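Local coordinates for protein mannosephosphate isomerase, putative (Archaeoglobus fulgidus, PDB 1ZX5) that probably catalyses the zinc-dependent interconversion of D-mannose 6-phosphate and D-fructose 6-phosphate, as a putative type 1 mannose-6-phosphate isomerase, at residues 26-31 / 269-274; 128-133 / 177-182; 156-161 / 213-218; 254-259 / 290-295. One frame throughout, in Å; residues are numbered along the deposited sequence.

From the N terminus, the helix end at 26-31 pairs with the turn at 269-274 in contact 1. This closes the longest loop and joins the part of the chain assigned to the catalytic family to the C-terminal cupin part. Contacts 2 and 3 are nested inside that loop. Their segments alternate and so cross: 128-133, 156-161, 177-182, 213-218. Both use one three-stranded sheet, in which strands 128-131 and 157-161 are neighbours, and their centres lie 9 Å apart. Contact 4 (254-259 / 290-295) closes within the cupin part. It crosses contact 1 and touches it, for Ala254 and Phe259 meet the backbone of 269-274.

Contact 1 (26-31 / 269-274); sequences ALLKGF and LHRGYS. With ACY (acetic acid), chain F.
Lys29 and Leu28 at the end of helix 24-28 press on Gly272 and Tyr273. The helix ends in a Schellman motif. Gly30 is its C-prime residue, with Phe31 N bonded to Ala26 O and Gly30 N to Leu27 O. On the other side, His270 to Tyr273 form a type II beta turn that joins strands 266-269 and 274-277 of the cupin part. Lys29 is the main link. Its chain leaves beside the backbone N and bends at chi2 (-63°), which carries CD over one face of the Tyr273 ring. NZ then donates to Gly272 O at 2.7 Å, in the carbonyl plane. The same NZ lies 4.5 Å from the centroid of the Tyr273 ring, an off-centre cation-pi contact. It also forms a salt bridge with Glu41 and donates to OXT of an acetic acid molecule, probably from the crystallisation liquor. Several acceptors thus grip this buried amine and probably keep it charged. The acetic acid O sits at the edge of the Tyr273 ring. At the far end of that ring, the hydroxyl lies near the Lys29 carbonyl, a weak bond at most. Leu28 meets the same turn through its branch CD2, which packs on Gly272 CA at 3.8 Å. Gly272 has a positive phi. The Leu28 contact with the Arg271 guanidinium is doubtful, as Arg271 is modelled in two conformers. One water bridges the two backbones, donating to Leu28 O and to Arg271 O, each at 2.7 Å.

Contact 2 (128-133 / 177-182); sequences KAYAGF and AGEGLR
Tyr130 lies flanked by Ala177 and Glu179 on the same face of an antiparallel strand pair. Its CB is 3.7 Å from Ala177 O. CD2 keeps close to the same carbonyl, and Ala177 O, Gly178 N and Glu179 CB all lie at the ring edge. CE2 comes to 4.0 Å from Glu179 CB. At the tip, OH donates to Glu179 OE1 at 3.2 Å, from above the carboxylate plane. The Tyr130 ring and Glu179 carboxylate planes are 63° apart. Glu179 reaches the hydroxyl with CG anti to the backbone N (chi1 -179°) and an extended chain. Lys128 runs beside it, with Lys128 CD 3.8 Å from Glu179 OE1. Two hydrogen-bonded pairs, Lys128 with Glu179 and Tyr130 with Ala177, hold the backbones, with Tyr130 N to Ala177 O at 2.9 Å. On the face that carries Ala129, Leu181, which with Gly180 forms a G1 bulge against strand 85-92, packs CD2 on Ala129 CB at 4.0 Å. Tyr130 makes a cation-pi contact with Lys154 of the fructofuranose pocket, where Ala177 and Glu179 touch Thr96 and Pro95 respectively. Strand 128-131 is central in a three-stranded sheet, between 157-161 and 176-179, while 181-188 belongs to the six-stranded sheet.

Contact 3 (156-161 / 213-218); sequences LLNTFE and VEEFEV
Phe160 is wedged against Glu215 and Val218, its ring end taking both contacts. CZ meets Val218 CG2 at 3.5 Å. On the Glu215 side, Phe160 CE1 lies 3.7 Å from Glu215 CG. CB and CG of the glutamate come nearest, with the carboxylate close behind. The two side chains slide past each other in opposite directions, with ring and carboxylate planes 65° apart. Both contacts reach the ring obliquely. The phenyl group gets there with CG anti to its own carbonyl carbon (chi1 -60°), on the side of the strand that faces the loop. Asn158, two residues earlier on the same side, brings its side-chain amide up to the carbonyl of Val213.

Behind this shell, the loop holds its own shape. Residues 215-217 take helical backbone angles, and Val218 N bonds to Glu215 O at 3.1 Å. Glu217 OE2 accepts from Glu214 N at 2.8 Å, from above the carboxylate plane. These bonds probably help to place Glu215 and Val218 beside the ring. Further out, Phe168 meets the Phe160 ring edge-to-face, and Val213 bonds through its backbone to Phe133.

The connection between helix 201-207 and strand 224-226 thus packs against the outer strand 157-161 and, through Val218, reaches Ala131 of the central strand 128-131. This is loop-on-sheet packing in the three-stranded antiparallel sheet.

Contact 4 (254-259 / 290-295); sequences AAEGYF and RGKIVR. With EDO (1,2-ethanediol), chain C; ACY (acetic acid), chain E.
A classic beta bulge sits where strand 250-256 pairs with strand 291-298, Ala255 and Glu256 both facing Lys292. The carbonyl O of Lys292 accepts from two donors, Ala255 N at 3.0 Å and Glu256 N at 3.2 Å. The second comes in the carbonyl plane, on a lone pair. Lys292 N returns a bond to Glu256 O at 2.9 Å. Outside the backbone, Glu256 and Lys292 lie side by side and point the same way, with OE1 3.6 Å from CE. The lysine bends at chi4 (-74°), and NZ bonds to an acetic acid molecule and forms a salt bridge with Asp236. OE2 of Glu256 is held by the hydroxyl of Tyr165. Glu256 OE1 forms a long salt bridge to Arg290 NH1 at 3.7 Å, at the guanidinium edge.

Both strands belong to the five-stranded antiparallel sheet of the cupin part, while Phe259 starts a strand of the four-stranded sheet. Phe259 therefore spans the two. Its ring lies against Ile293, whose CB stands over the face in a CH-pi contact, 4.1 Å from the centroid. Ile293 CD1 also sits over the ring centre. Lys292 N meets the ring edge, 3.5 Å from Phe259 CZ. Gly291 C lies at the same edge. An ethanediol, like the acetic acid probably from the crystallisation liquor, donates through O2 to Ala255 O at 2.9 Å.

Contact 1 (26-31 / 269-274)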
loop_
_atom_site.group_PDB
_atom_site.type_symbol
_atom_site.label_atom_id
_atom_site.label_comp_id
_atom_site.label_asym_id
_atom_site.label_seq_id
_atom_site.Cartn_x
_atom_site.Cartn_y
_atom_site.Cartn_z
ATOM N N ALA A 26 9.047 12.157 -6.085
ATOM C CA ALA A 26 8.939 13.317 -6.977
ATOM C C ALA A 26 9.479 12.976 -8.368
ATOM O O ALA A 26 8.896 13.367 -9.381
ATOM C CB ALA A 26 9.665 14.526 -6.403
ATOM N N LEU A 27 10.574 12.218 -8.408
ATOM C CA LEU A 27 11.176 11.807 -9.670
ATOM C C LEU A 27 10.253 10.889 -10.474
ATOM O O LEU A 27 10.120 11.075 -11.679
ATOM C CB LEU A 27 12.547 11.167 -9.448
ATOM C CG LEU A 27 13.501 11.394 -10.623
ATOM C CD1 LEU A 27 14.114 12.808 -10.545
ATOM C CD2 LEU A 27 14.596 10.311 -10.669
ATOM N N LEU A 28 9.603 9.929 -9.811
ATOM C CA LEU A 28 8.549 9.134 -10.454
ATOM C C LEU A 28 7.501 10.029 -11.094
ATOM O O LEU A 28 7.053 9.747 -12.195
ATOM C CB LEU A 28 7.850 8.202 -9.461
ATOM C CG LEU A 28 8.608 6.956 -9.001
ATOM C CD1 LEU A 28 7.784 6.212 -7.976
ATOM C CD2 LEU A 28 8.980 6.074 -10.188
ATOM N N LYS A 29 7.127 11.103 -10.398
ATOM C CA LYS A 29 6.075 12.008 -10.851
ATOM C C LYS A 29 6.606 13.171 -11.697
ATOM O O LYS A 29 5.892 14.159 -11.902
ATOM C CB LYS A 29 5.267 12.548 -9.660
ATOM C CG LYS A 29 4.769 11.481 -8.682
ATOM C CD LYS A 29 3.797 10.518 -9.339
ATOM C CE LYS A 29 3.226 9.530 -8.332
ATOM N NZ LYS A 29 2.196 8.682 -9.014
ATOM N N GLY A 30 7.853 13.065 -12.160
ATOM C CA GLY A 30 8.399 13.991 -13.156
ATOM C C GLY A 30 8.997 15.296 -12.661
ATOM O O GLY A 30 9.153 16.228 -13.450
ATOM N N PHE A 31 9.346 15.394 -11.377
ATOM C CA PHE A 31 10.010 16.611 -10.890
ATOM C C PHE A 31 11.097 16.332 -9.850
ATOM O O PHE A 31 11.247 15.212 -9.399
ATOM C CB PHE A 31 8.994 17.691 -10.435
ATOM C CG PHE A 31 8.192 17.331 -9.181
ATOM C CD1 PHE A 31 8.412 18.009 -7.980
ATOM C CD2 PHE A 31 7.199 16.353 -9.216
ATOM C CE1 PHE A 31 7.667 17.702 -6.811
ATOM C CE2 PHE A 31 6.451 16.036 -8.060
ATOM C CZ PHE A 31 6.688 16.717 -6.857
ATOM N N LEU A 269 0.070 4.211 -19.851
ATOM C CA LEU A 269 0.498 4.337 -18.469
ATOM C C LEU A 269 2.023 4.416 -18.399
ATOM O O LEU A 269 2.728 3.515 -18.869
ATOM C CB LEU A 269 -0.043 3.158 -17.637
ATOM C CG LEU A 269 0.117 3.228 -16.111
ATOM C CD1 LEU A 269 -0.670 4.387 -15.526
ATOM C CD2 LEU A 269 -0.308 1.904 -15.484
ATOM N N HIS A 270 2.525 5.498 -17.811
ATOM C CA HIS A 270 3.962 5.694 -17.637
ATOM C C HIS A 270 4.416 5.131 -16.312
ATOM O O HIS A 270 3.626 5.069 -15.361
ATOM C CB HIS A 270 4.302 7.192 -17.692
ATOM C CG HIS A 270 4.095 7.802 -19.034
ATOM N ND1 HIS A 270 5.130 8.023 -19.917
ATOM C CD2 HIS A 270 2.970 8.230 -19.655
ATOM C CE1 HIS A 270 4.651 8.554 -21.030
ATOM N NE2 HIS A 270 3.344 8.697 -20.893
ATOM N N ARG A 271 5.681 4.698 -16.273
ATOM C CA ARG A 271 6.362 4.293 -15.045
ATOM C C ARG A 271 6.094 5.324 -13.932
ATOM O O ARG A 271 6.271 6.521 -14.149
ATOM C CB ARG A 271 7.875 4.152 -15.317
ATOM C CG ARG A 271 8.806 4.208 -14.075
ATOM C CD ARG A 271 10.285 4.276 -14.505
ATOM N NE ARG A 271 11.163 4.933 -13.524
ATOM C CZ ARG A 271 11.308 6.254 -13.414
ATOM N NH1 ARG A 271 12.127 6.759 -12.496
ATOM N NH2 ARG A 271 10.628 7.082 -14.209
ATOM N N GLY A 272 5.682 4.871 -12.754
ATOM C CA GLY A 272 5.454 5.781 -11.633
ATOM C C GLY A 272 4.008 6.199 -11.438
ATOM O O GLY A 272 3.680 6.915 -10.471
ATOM N N TYR A 273 3.139 5.731 -12.334
ATOM C CA TYR A 273 1.731 6.111 -12.325
ATOM C C TYR A 273 0.821 4.899 -12.235
ATOM O O TYR A 273 1.209 3.782 -12.601
ATOM C CB TYR A 273 1.391 6.974 -13.551
ATOM C CG TYR A 273 2.024 8.351 -13.480
ATOM C CD1 TYR A 273 1.353 9.419 -12.886
ATOM C CD2 TYR A 273 3.315 8.573 -13.977
ATOM C CE1 TYR A 273 1.950 10.691 -12.796
ATOM C CE2 TYR A 273 3.916 9.825 -13.899
ATOM C CZ TYR A 273 3.226 10.874 -13.309
ATOM O OH TYR A 273 3.825 12.106 -13.240
ATOM N N SER A 274 -0.393 5.149 -11.757
ATOM C CA SER A 274 -1.379 4.125 -11.508
ATOM C C SER A 274 -2.637 4.383 -12.301
ATOM O O SER A 274 -2.946 5.515 -12.694
ATOM C CB SER A 274 -1.775 4.083 -10.028
ATOM O OG SER A 274 -0.659 3.766 -9.240
HETATM C C ACY F . -0.150 11.333 -10.018
HETATM O O ACY F . 0.500 12.366 -10.332
HETATM O OXT ACY F . 0.156 10.566 -9.085
HETATM C CH3 ACY F . -1.375 11.001 -10.817
HETATM O O HOH W 1 8.204 8.378 -14.280
#

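Contact 2 (128-133 / 177-182)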
loop_
_atom_site.group_PDB
_atom_site.type_symbol
_atom_site.label_atom_id
_atom_site.label_comp_id
_atom_site.label_asym_id
_atom_site.label_seq_id
_atom_site.Cartn_x
_atom_site.Cartn_y
_atom_site.Cartn_z
ATOM N N LYS A 128 16.440 -2.048 3.574
ATOM C CA LYS A 128 16.209 -2.865 4.758
ATOM C C LYS A 128 14.771 -2.762 5.244
ATOM O O LYS A 128 14.273 -1.666 5.516
ATOM C CB LYS A 128 17.174 -2.472 5.874
ATOM C CG LYS A 128 18.532 -3.122 5.753
ATOM C CD LYS A 128 19.613 -2.298 6.431
ATOM C CE LYS A 128 20.882 -3.121 6.566
ATOM N NZ LYS A 128 22.139 -2.333 6.303
ATOM N N ALA A 129 14.112 -3.911 5.324
ATOM C CA ALA A 129 12.796 -4.018 5.923
ATOM C C ALA A 129 12.940 -4.698 7.287
ATOM O O ALA A 129 13.743 -5.619 7.452
ATOM C CB ALA A 129 11.864 -4.812 5.017
ATOM N N TYR A 130 12.176 -4.221 8.263
ATOM C CA TYR A 130 12.203 -4.777 9.620
ATOM C C TYR A 130 10.793 -5.181 9.989
ATOM O O TYR A 130 9.888 -4.368 9.870
ATOM C CB TYR A 130 12.715 -3.736 10.619
ATOM C CG TYR A 130 14.084 -3.192 10.291
ATOM C CD1 TYR A 130 15.232 -3.755 10.855
ATOM C CD2 TYR A 130 14.238 -2.102 9.422
ATOM C CE1 TYR A 130 16.498 -3.252 10.566
ATOM C CE2 TYR A 130 15.505 -1.595 9.116
ATOM C CZ TYR A 130 16.626 -2.174 9.694
ATOM O OH TYR A 130 17.885 -1.683 9.404
ATOM N N ALA A 131 10.599 -6.418 10.433
ATOM C CA ALA A 131 9.252 -6.909 10.730
ATOM C C ALA A 131 9.250 -8.089 11.701
ATOM O O ALA A 131 9.839 -9.140 11.414
ATOM C CB ALA A 131 8.504 -7.277 9.417
ATOM N N GLY A 132 8.579 -7.901 12.842
ATOM C CA GLY A 132 8.425 -8.923 13.877
ATOM C C GLY A 132 9.638 -8.997 14.792
ATOM O O GLY A 132 10.769 -8.826 14.334
ATOM N N PHE A 133 9.413 -9.230 16.084
ATOM C CA PHE A 133 10.532 -9.406 17.010
ATOM C C PHE A 133 11.293 -10.672 16.656
ATOM O O PHE A 133 10.689 -11.695 16.313
ATOM C CB PHE A 133 10.065 -9.448 18.467
ATOM C CG PHE A 133 9.652 -8.113 19.004
ATOM C CD1 PHE A 133 10.568 -7.064 19.088
ATOM C CD2 PHE A 133 8.336 -7.891 19.417
ATOM C CE1 PHE A 133 10.172 -5.815 19.579
ATOM C CE2 PHE A 133 7.936 -6.648 19.900
ATOM C CZ PHE A 133 8.854 -5.611 19.982
ATOM N N ALA A 177 9.339 -1.455 10.443
ATOM C CA ALA A 177 10.029 -0.242 10.037
ATOM C C ALA A 177 10.760 -0.542 8.722
ATOM O O ALA A 177 10.794 -1.695 8.250
ATOM C CB ALA A 177 11.028 0.212 11.117
ATOM N N GLY A 178 11.345 0.499 8.138
ATOM C CA GLY A 178 12.124 0.370 6.915
ATOM C C GLY A 178 13.243 1.387 6.902
ATOM O O GLY A 178 13.203 2.362 7.646
ATOM N N GLU A 179 14.241 1.155 6.057
ATOM C CA GLU A 179 15.381 2.055 5.932
ATOM C C GLU A 179 15.958 1.936 4.528
ATOM O O GLU A 179 16.278 0.838 4.079
ATOM C CB GLU A 179 16.443 1.704 6.980
ATOM C CG GLU A 179 17.658 2.588 6.963
ATOM C CD GLU A 179 18.658 2.223 8.067
ATOM O OE1 GLU A 179 19.005 1.025 8.223
ATOM O OE2 GLU A 179 19.098 3.148 8.788
ATOM N N GLY A 180 16.090 3.068 3.844
ATOM C CA GLY A 180 16.613 3.097 2.486
ATOM C C GLY A 180 15.756 2.259 1.555
ATOM O O GLY A 180 16.266 1.639 0.620
ATOM N N LEU A 181 14.452 2.256 1.819
ATOM C CA LEU A 181 13.524 1.309 1.230
ATOM C C LEU A 181 12.418 2.002 0.444
ATOM O O LEU A 181 11.709 2.863 0.986
ATOM C CB LEU A 181 12.904 0.441 2.331
ATOM C CG LEU A 181 12.236 -0.865 1.905
ATOM C CD1 LEU A 181 13.274 -1.908 1.475
ATOM C CD2 LEU A 181 11.358 -1.384 3.044
ATOM N N ARG A 182 12.283 1.615 -0.828
ATOM C CA ARG A 182 11.230 2.111 -1.713
ATOM C C ARG A 182 10.196 1.012 -1.862
ATOM O O ARG A 182 10.529 -0.114 -2.218
ATOM C CB ARG A 182 11.797 2.453 -3.088
ATOM C CG ARG A 182 12.873 3.516 -3.050
ATOM C CD ARG A 182 13.622 3.550 -4.350
ATOM N NE ARG A 182 14.612 4.617 -4.348
ATOM C CZ ARG A 182 15.416 4.896 -5.376
ATOM N NH1 ARG A 182 15.361 4.180 -6.492
ATOM N NH2 ARG A 182 16.281 5.893 -5.288
#

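Contact 3 (156-161 / 213-218)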
loop_
_atom_site.group_PDB
_atom_site.type_symbol
_atom_site.label_atom_id
_atom_site.label_comp_id
_atom_site.label_asym_id
_atom_site.label_seq_id
_atom_site.Cartn_x
_atom_site.Cartn_y
_atom_site.Cartn_z
ATOM N N LEU A 156 15.855 -5.029 17.417
ATOM C CA LEU A 156 15.091 -6.099 18.067
ATOM C C LEU A 156 14.224 -6.880 17.072
ATOM O O LEU A 156 13.582 -7.869 17.437
ATOM C CB LEU A 156 14.232 -5.522 19.196
ATOM C CG LEU A 156 14.955 -4.696 20.268
ATOM C CD1 LEU A 156 13.984 -4.166 21.300
ATOM C CD2 LEU A 156 16.061 -5.510 20.977
ATOM N N LEU A 157 14.230 -6.446 15.813
ATOM C CA LEU A 157 13.334 -6.987 14.794
ATOM C C LEU A 157 14.066 -7.847 13.761
ATOM O O LEU A 157 15.272 -7.678 13.555
ATOM C CB LEU A 157 12.596 -5.843 14.063
ATOM C CG LEU A 157 11.812 -4.786 14.855
ATOM C CD1 LEU A 157 11.037 -3.893 13.897
ATOM C CD2 LEU A 157 10.876 -5.415 15.865
ATOM N N ASN A 158 13.338 -8.750 13.106
ATOM C CA ASN A 158 13.888 -9.450 11.936
ATOM C C ASN A 158 14.288 -8.403 10.906
ATOM O O ASN A 158 13.493 -7.521 10.576
ATOM C CB ASN A 158 12.885 -10.420 11.305
ATOM C CG ASN A 158 12.370 -11.469 12.281
ATOM O OD1 ASN A 158 11.151 -11.633 12.442
ATOM N ND2 ASN A 158 13.285 -12.189 12.926
ATOM N N THR A 159 15.529 -8.490 10.443
ATOM C CA THR A 159 16.080 -7.572 9.458
ATOM C C THR A 159 16.151 -8.273 8.106
ATOM O O THR A 159 16.675 -9.373 7.998
ATOM C CB THR A 159 17.472 -7.074 9.889
ATOM O OG1 THR A 159 17.355 -6.473 11.179
ATOM C CG2 THR A 159 18.045 -6.038 8.891
ATOM N N PHE A 160 15.595 -7.636 7.085
ATOM C CA PHE A 160 15.586 -8.209 5.758
ATOM C C PHE A 160 16.309 -7.290 4.814
ATOM O O PHE A 160 15.910 -6.142 4.628
ATOM C CB PHE A 160 14.156 -8.414 5.283
ATOM C CG PHE A 160 13.359 -9.320 6.165
ATOM C CD1 PHE A 160 13.402 -10.707 5.975
ATOM C CD2 PHE A 160 12.572 -8.800 7.191
ATOM C CE1 PHE A 160 12.658 -11.552 6.793
ATOM C CE2 PHE A 160 11.831 -9.634 8.007
ATOM C CZ PHE A 160 11.873 -11.017 7.808
ATOM N N GLU A 161 17.391 -7.790 4.235
ATOM C CA GLU A 161 18.063 -7.086 3.155
ATOM C C GLU A 161 17.340 -7.470 1.888
ATOM O O GLU A 161 17.386 -8.613 1.470
ATOM C CB GLU A 161 19.554 -7.449 3.113
ATOM C CG GLU A 161 20.356 -6.506 4.003
ATOM C CD GLU A 161 21.514 -7.157 4.710
ATOM O OE1 GLU A 161 22.373 -7.786 4.035
ATOM O OE2 GLU A 161 21.581 -7.010 5.956
ATOM N N VAL A 213 8.669 -13.690 16.051
ATOM C CA VAL A 213 7.996 -13.968 14.792
ATOM C C VAL A 213 9.025 -14.576 13.849
ATOM O O VAL A 213 10.124 -14.037 13.684
ATOM C CB VAL A 213 7.337 -12.686 14.208
ATOM C CG1 VAL A 213 6.875 -12.894 12.783
ATOM C CG2 VAL A 213 6.163 -12.263 15.077
ATOM N N GLU A 214 8.682 -15.721 13.267
ATOM C CA GLU A 214 9.544 -16.360 12.272
ATOM C C GLU A 214 9.498 -15.586 10.958
ATOM O O GLU A 214 8.471 -14.999 10.617
ATOM C CB GLU A 214 9.120 -17.811 12.033
ATOM C CG GLU A 214 9.110 -18.712 13.279
ATOM C CD GLU A 214 10.486 -18.903 13.899
ATOM O OE1 GLU A 214 11.493 -18.860 13.165
ATOM O OE2 GLU A 214 10.560 -19.109 15.130
ATOM N N GLU A 215 10.608 -15.591 10.226
ATOM C CA GLU A 215 10.695 -14.877 8.948
ATOM C C GLU A 215 9.608 -15.270 7.951
ATOM O O GLU A 215 9.051 -14.400 7.283
ATOM C CB GLU A 215 12.086 -15.012 8.331
ATOM C CG GLU A 215 13.159 -14.330 9.181
ATOM C CD GLU A 215 14.549 -14.342 8.549
ATOM O OE1 GLU A 215 14.692 -14.794 7.382
ATOM O OE2 GLU A 215 15.501 -13.894 9.236
ATOM N N PHE A 216 9.291 -16.567 7.873
ATOM C CA PHE A 216 8.262 -17.057 6.939
ATOM C C PHE A 216 6.869 -16.479 7.233
ATOM O O PHE A 216 5.998 -16.474 6.360
ATOM C CB PHE A 216 8.233 -18.605 6.860
ATOM C CG PHE A 216 7.595 -19.275 8.061
ATOM C CD1 PHE A 216 6.202 -19.334 8.195
ATOM C CD2 PHE A 216 8.386 -19.849 9.056
ATOM C CE1 PHE A 216 5.608 -19.946 9.316
ATOM C CE2 PHE A 216 7.802 -20.472 10.180
ATOM C CZ PHE A 216 6.413 -20.516 10.308
ATOM N N GLU A 217 6.669 -15.985 8.455
ATOM C CA GLU A 217 5.391 -15.395 8.840
ATOM C C GLU A 217 5.192 -13.980 8.291
ATOM O O GLU A 217 4.064 -13.500 8.242
ATOM C CB GLU A 217 5.225 -15.375 10.366
ATOM C CG GLU A 217 5.344 -16.729 11.064
ATOM C CD GLU A 217 5.294 -16.592 12.586
ATOM O OE1 GLU A 217 4.306 -16.027 13.106
ATOM O OE2 GLU A 217 6.240 -17.033 13.274
ATOM N N VAL A 218 6.271 -13.302 7.901
ATOM C CA VAL A 218 6.155 -11.938 7.365
ATOM C C VAL A 218 6.528 -11.808 5.878
ATOM O O VAL A 218 6.071 -10.892 5.209
ATOM C CB VAL A 218 6.916 -10.880 8.232
ATOM C CG1 VAL A 218 6.376 -10.871 9.662
ATOM C CG2 VAL A 218 8.409 -11.141 8.242
#

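Contact 4 (254-259 / 290-295)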
loop_
_atom_site.group_PDB
_atom_site.type_symbol
_atom_site.label_atom_id
_atom_site.label_comp_id
_atom_site.label_asym_id
_atom_site.label_seq_id
_atom_site.Cartn_x
_atom_site.Cartn_y
_atom_site.Cartn_z
ATOM N N ALA A 254 2.411 1.052 -12.759
ATOM C CA ALA A 254 3.503 0.822 -13.715
ATOM C C ALA A 254 4.854 0.922 -13.009
ATOM O O ALA A 254 5.327 2.013 -12.717
ATOM C CB ALA A 254 3.418 1.823 -14.892
ATOM N N ALA A 255 5.449 -0.219 -12.709
ATOM C CA ALA A 255 6.708 -0.260 -11.964
ATOM C C ALA A 255 7.930 -0.017 -12.850
ATOM O O ALA A 255 8.857 0.673 -12.439
ATOM C CB ALA A 255 6.848 -1.596 -11.222
ATOM N N GLU A 256 7.931 -0.623 -14.041
ATOM C CA GLU A 256 8.992 -0.458 -15.042
ATOM C C GLU A 256 8.371 -0.467 -16.422
ATOM O O GLU A 256 7.549 -1.327 -16.724
ATOM C CB GLU A 256 10.017 -1.615 -14.994
ATOM C CG GLU A 256 10.905 -1.633 -13.755
ATOM C CD GLU A 256 11.728 -2.917 -13.627
ATOM O OE1 GLU A 256 12.112 -3.506 -14.669
ATOM O OE2 GLU A 256 11.991 -3.332 -12.475
ATOM N N GLY A 257 8.779 0.484 -17.257
ATOM C CA GLY A 257 8.436 0.475 -18.668
ATOM C C GLY A 257 7.263 1.373 -18.988
ATOM O O GLY A 257 6.677 1.991 -18.102
ATOM N N TYR A 258 6.917 1.422 -20.267
ATOM C CA TYR A 258 5.808 2.218 -20.764
ATOM C C TYR A 258 4.753 1.256 -21.312
ATOM O O TYR A 258 5.097 0.305 -21.995
ATOM C CB TYR A 258 6.324 3.134 -21.878
ATOM C CG TYR A 258 5.228 3.825 -22.663
ATOM C CD1 TYR A 258 4.477 4.846 -22.081
ATOM C CD2 TYR A 258 4.935 3.446 -23.976
ATOM C CE1 TYR A 258 3.465 5.480 -22.777
ATOM C CE2 TYR A 258 3.919 4.087 -24.690
ATOM C CZ TYR A 258 3.196 5.108 -24.081
ATOM O OH TYR A 258 2.189 5.755 -24.761
ATOM N N PHE A 259 3.483 1.512 -21.017
ATOM C CA PHE A 259 2.378 0.592 -21.364
ATOM C C PHE A 259 1.295 1.256 -22.187
ATOM O O PHE A 259 0.856 2.340 -21.847
ATOM C CB PHE A 259 1.722 0.022 -20.085
ATOM C CG PHE A 259 2.648 -0.823 -19.274
ATOM C CD1 PHE A 259 2.734 -2.200 -19.502
ATOM C CD2 PHE A 259 3.470 -0.241 -18.312
ATOM C CE1 PHE A 259 3.613 -2.985 -18.783
ATOM C CE2 PHE A 259 4.358 -1.028 -17.586
ATOM C CZ PHE A 259 4.430 -2.399 -17.827
ATOM N N ARG A 290 9.251 -4.282 -22.797
ATOM C CA ARG A 290 9.567 -5.146 -21.663
ATOM C C ARG A 290 9.275 -4.304 -20.443
ATOM O O ARG A 290 9.960 -3.313 -20.187
ATOM C CB ARG A 290 11.034 -5.628 -21.648
ATOM C CG ARG A 290 11.317 -6.672 -20.552
ATOM C CD ARG A 290 12.823 -6.875 -20.251
ATOM N NE ARG A 290 13.498 -5.598 -19.964
ATOM C CZ ARG A 290 13.416 -4.910 -18.822
ATOM N NH1 ARG A 290 12.698 -5.368 -17.796
ATOM N NH2 ARG A 290 14.061 -3.752 -18.703
ATOM N N GLY A 291 8.243 -4.676 -19.704
ATOM C CA GLY A 291 7.851 -3.905 -18.545
ATOM C C GLY A 291 7.326 -4.771 -17.421
ATOM O O GLY A 291 7.136 -5.988 -17.584
ATOM N N LYS A 292 7.108 -4.138 -16.278
ATOM C CA LYS A 292 6.530 -4.791 -15.109
ATOM C C LYS A 292 5.404 -3.936 -14.605
ATOM O O LYS A 292 5.593 -2.753 -14.311
ATOM C CB LYS A 292 7.575 -5.017 -14.006
ATOM C CG LYS A 292 8.709 -5.920 -14.471
ATOM C CD LYS A 292 9.628 -6.288 -13.347
ATOM C CE LYS A 292 10.940 -6.832 -13.893
ATOM N NZ LYS A 292 10.762 -8.202 -14.417
ATOM N N ILE A 293 4.220 -4.527 -14.547
ATOM C CA ILE A 293 3.041 -3.804 -14.107
ATOM C C ILE A 293 2.488 -4.561 -12.894
ATOM O O ILE A 293 2.432 -5.786 -12.894
ATOM C CB ILE A 293 2.014 -3.623 -15.291
ATOM C CG1 ILE A 293 0.904 -2.614 -14.933
ATOM C CG2 ILE A 293 1.452 -4.985 -15.789
ATOM C CD1 ILE A 293 0.129 -2.102 -16.158
ATOM N N VAL A 294 2.124 -3.825 -11.851
ATOM C CA VAL A 294 1.592 -4.424 -10.649
ATOM C C VAL A 294 0.075 -4.392 -10.727
ATOM O O VAL A 294 -0.519 -3.326 -10.944
ATOM C CB VAL A 294 2.070 -3.667 -9.370
ATOM C CG1 VAL A 294 1.579 -4.389 -8.096
ATOM C CG2 VAL A 294 3.609 -3.510 -9.372
ATOM N N ARG A 295 -0.555 -5.549 -10.553
ATOM C CA ARG A 295 -2.006 -5.613 -10.475
ATOM C C ARG A 295 -2.433 -5.764 -9.011
ATOM O O ARG A 295 -2.051 -6.721 -8.345
ATOM C CB ARG A 295 -2.541 -6.778 -11.306
ATOM C CG ARG A 295 -4.043 -6.754 -11.468
ATOM C CD ARG A 295 -4.565 -7.938 -12.279
ATOM N NE ARG A 295 -4.441 -9.208 -11.573
ATOM C CZ ARG A 295 -5.419 -9.817 -10.907
ATOM N NH1 ARG A 295 -5.173 -10.984 -10.313
ATOM N NH2 ARG A 295 -6.641 -9.291 -10.842
HETATM C C1 EDO C . 10.531 1.250 -9.565
HETATM O O1 EDO C . 11.382 2.382 -9.290
HETATM C C2 EDO C . 9.097 1.553 -9.111
HETATM O O2 EDO C . 8.397 2.294 -10.112
HETATM C C ACY E . 9.328 -9.942 -11.116
HETATM O O ACY E . 10.364 -9.384 -11.537
HETATM O OXT ACY E . 8.335 -10.210 -11.830
HETATM C CH3 ACY E . 9.288 -10.326 -9.676
#